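RNA polymerase sigma factor (Bartonella quintana, PDB 5UXX) probably directs RNA polymerase to its promoters as a DNA-binding sigma factor of the extracytoplasmic function (ECF) group. Local coordinates at residues 36-39 with 40-44. Residues are numbered along the deposited sequence; the frame is centred on the assembly and turned at random. Where two conformers were deposited one is given.
Sequences LVQD and TLMKA
The hydroxyl of Thr40 turns back along helix 33-46 and gives a hydrogen bond to the carbonyl of Leu36, with Thr40 OG1 and Leu36 O 2.8 Å apart. That oxygen also takes the helical bond from Thr40 N, bent to 147° at the hydrogen. The two donors come from opposite faces of the carbonyl plane, so Leu36 O is gripped twice by the same residue. A chi1 of -62° sets OG1 beside the backbone N, where it can fold back on the preceding turn, and leaves the methyl CG2 anti to that N. The hydroxyl of this buried residue thus finds a partner within its own helix, while the Thr40 side chain touches Leu65 of helix 57-81 and Leu19 of helix 7-26. Leu41 N continues the ladder with a 2.9 Å bond to Val37 O, and the amides of Met42 and Lys43 bond likewise to the carbonyls of Gln38 and Asp39.

Val37, Gln38, Leu41 and Met42 also meet apolar side chains of another protein chain. In one of the two modelled conformers of Met42, a selenomethionine here, a doubtful contact brings Met42 CE to 4.0 Å from Gln38 CG. The Lys43 chain passes the oxygen end of the Asp39 carbonyl, its CG 3.2 Å from Asp39 O, and its ammonium makes a weak, long ion pair with Glu68 of helix 57-81. Threonine-to-carbonyl bonding of this i to i-4 kind is characteristic of alpha-helices, and here it lies in an amphipathic helix of the all-helical sigma-70 region 2, packed against helices 7-26 and 57-81.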
ATOM      1  N   LEU A  36     -10.776   1.648   2.514  1.00 32.17           N
ATOM      2  CA  LEU A  36      -9.592   1.820   3.346  1.00 29.39           C
ATOM      3  C   LEU A  36      -8.921   3.166   3.089  1.00 30.29           C
ATOM      4  O   LEU A  36      -8.478   3.838   4.021  1.00 32.94           O
ATOM      5  CB  LEU A  36      -8.604   0.681   3.096  1.00 35.00           C
ATOM      6  CG  LEU A  36      -7.397   0.570   4.026  1.00 36.94           C
ATOM      7  CD1 LEU A  36      -7.841   0.467   5.474  1.00 39.25           C
ATOM      8  CD2 LEU A  36      -6.548  -0.626   3.635  1.00 40.71           C
ATOM      9  N   VAL A  37      -8.849   3.553   1.820  1.00 29.14           N
ATOM     10  CA  VAL A  37      -8.284   4.842   1.440  1.00 28.46           C
ATOM     11  C   VAL A  37      -9.153   5.981   1.967  1.00 32.42           C
ATOM     12  O   VAL A  37      -8.645   6.971   2.496  1.00 29.40           O
ATOM     13  CB  VAL A  37      -8.148   4.968  -0.088  1.00 25.58           C
ATOM     14  CG1 VAL A  37      -7.580   6.329  -0.461  1.00 26.16           C
ATOM     15  CG2 VAL A  37      -7.269   3.857  -0.633  1.00 24.62           C
ATOM     16  N   GLN A  38     -10.464   5.829   1.811  1.00 28.30           N
ATOM     17  CA  GLN A  38     -11.429   6.816   2.283  1.00 36.83           C
ATOM     18  C   GLN A  38     -11.274   7.088   3.779  1.00 38.38           C
ATOM     19  O   GLN A  38     -11.222   8.242   4.206  1.00 35.91           O
ATOM     20  CB  GLN A  38     -12.855   6.353   1.974  1.00 41.10           C
ATOM     21  CG  GLN A  38     -13.898   7.450   2.068  1.00 52.37           C
ATOM     22  CD  GLN A  38     -15.235   7.033   1.490  1.00 67.99           C
ATOM     23  OE1 GLN A  38     -15.481   7.186   0.293  1.00 72.34           O
ATOM     24  NE2 GLN A  38     -16.109   6.504   2.339  1.00 75.71           N
ATOM     25  N   ASP A  39     -11.202   6.020   4.569  1.00 41.45           N
ATOM     26  CA  ASP A  39     -11.047   6.143   6.014  1.00 41.85           C
ATOM     27  C   ASP A  39      -9.721   6.804   6.377  1.00 38.30           C
ATOM     28  O   ASP A  39      -9.641   7.568   7.336  1.00 40.77           O
ATOM     29  CB  ASP A  39     -11.146   4.772   6.686  1.00 45.88           C
ATOM     30  CG  ASP A  39     -12.529   4.161   6.566  1.00 57.76           C
ATOM     31  OD1 ASP A  39     -13.495   4.912   6.313  1.00 59.31           O
ATOM     32  OD2 ASP A  39     -12.652   2.929   6.730  1.00 63.72           O
ATOM     33  N   THR A  40      -8.684   6.505   5.601  1.00 34.74           N
ATOM     34  CA  THR A  40      -7.361   7.074   5.832  1.00 29.76           C
ATOM     35  C   THR A  40      -7.377   8.581   5.600  1.00 27.21           C
ATOM     36  O   THR A  40      -6.802   9.347   6.374  1.00 26.17           O
ATOM     37  CB  THR A  40      -6.302   6.425   4.922  1.00 31.43           C
ATOM     38  OG1 THR A  40      -6.217   5.025   5.211  1.00 34.07           O
ATOM     39  CG2 THR A  40      -4.939   7.067   5.142  1.00 21.95           C
ATOM     40  N   LEU A  41      -8.045   8.997   4.528  1.00 27.97           N
ATOM     41  CA  LEU A  41      -8.170  10.408   4.187  1.00 27.50           C
ATOM     42  C   LEU A  41      -8.881  11.188   5.289  1.00 35.19           C
ATOM     43  O   LEU A  41      -8.486  12.304   5.628  1.00 38.35           O
ATOM     44  CB  LEU A  41      -8.922  10.569   2.865  1.00 32.93           C
ATOM     45  CG  LEU A  41      -8.878  11.951   2.215  1.00 44.07           C
ATOM     46  CD1 LEU A  41      -7.475  12.259   1.723  1.00 46.96           C
ATOM     47  CD2 LEU A  41      -9.882  12.043   1.076  1.00 51.09           C
HETATM   48  N   MSE A  42      -9.930  10.590   5.844  1.00 35.41           N
HETATM   49  CA  MSE A  42     -10.703  11.239   6.895  0.52 36.78           C
HETATM   50  C   MSE A  42      -9.901  11.372   8.186  1.00 35.99           C
HETATM   51  O   MSE A  42      -9.979  12.396   8.866  1.00 36.87           O
HETATM   52  CB  MSE A  42     -12.002  10.474   7.157  0.52 37.33           C
HETATM   53  CG  MSE A  42     -13.134  10.850   6.213  0.52 40.82           C
HETATM   54 SE   MSE A  42     -14.784   9.872   6.563  0.52 73.10          SE
HETATM   55  CE  MSE A  42     -14.204   8.096   6.012  0.52 38.28           C
ATOM     56  N   LYS A  43      -9.129  10.342   8.518  1.00 33.23           N
ATOM     57  CA  LYS A  43      -8.307  10.364   9.723  1.00 31.82           C
ATOM     58  C   LYS A  43      -7.129  11.322   9.572  1.00 33.11           C
ATOM     59  O   LYS A  43      -6.771  12.029  10.512  1.00 37.16           O
ATOM     60  CB  LYS A  43      -7.802   8.960  10.057  1.00 30.86           C
ATOM     61  CG  LYS A  43      -8.899   7.986  10.452  1.00 39.48           C
ATOM     62  CD  LYS A  43      -8.328   6.617  10.784  1.00 46.64           C
ATOM     63  CE  LYS A  43      -9.433   5.596  10.995  1.00 48.06           C
ATOM     64  NZ  LYS A  43     -10.323   5.960  12.131  1.00 51.26           N
ATOM     65  N   ALA A  44      -6.532  11.337   8.384  1.00 31.24           N
ATOM     66  CA  ALA A  44      -5.387  12.197   8.118  1.00 31.17           C
ATOM     67  C   ALA A  44      -5.782  13.668   8.156  1.00 27.51           C
ATOM     68  O   ALA A  44      -5.017  14.512   8.620  1.00 26.45           O
ATOM     69  CB  ALA A  44      -4.768  11.852   6.773  1.00 24.10           C
TER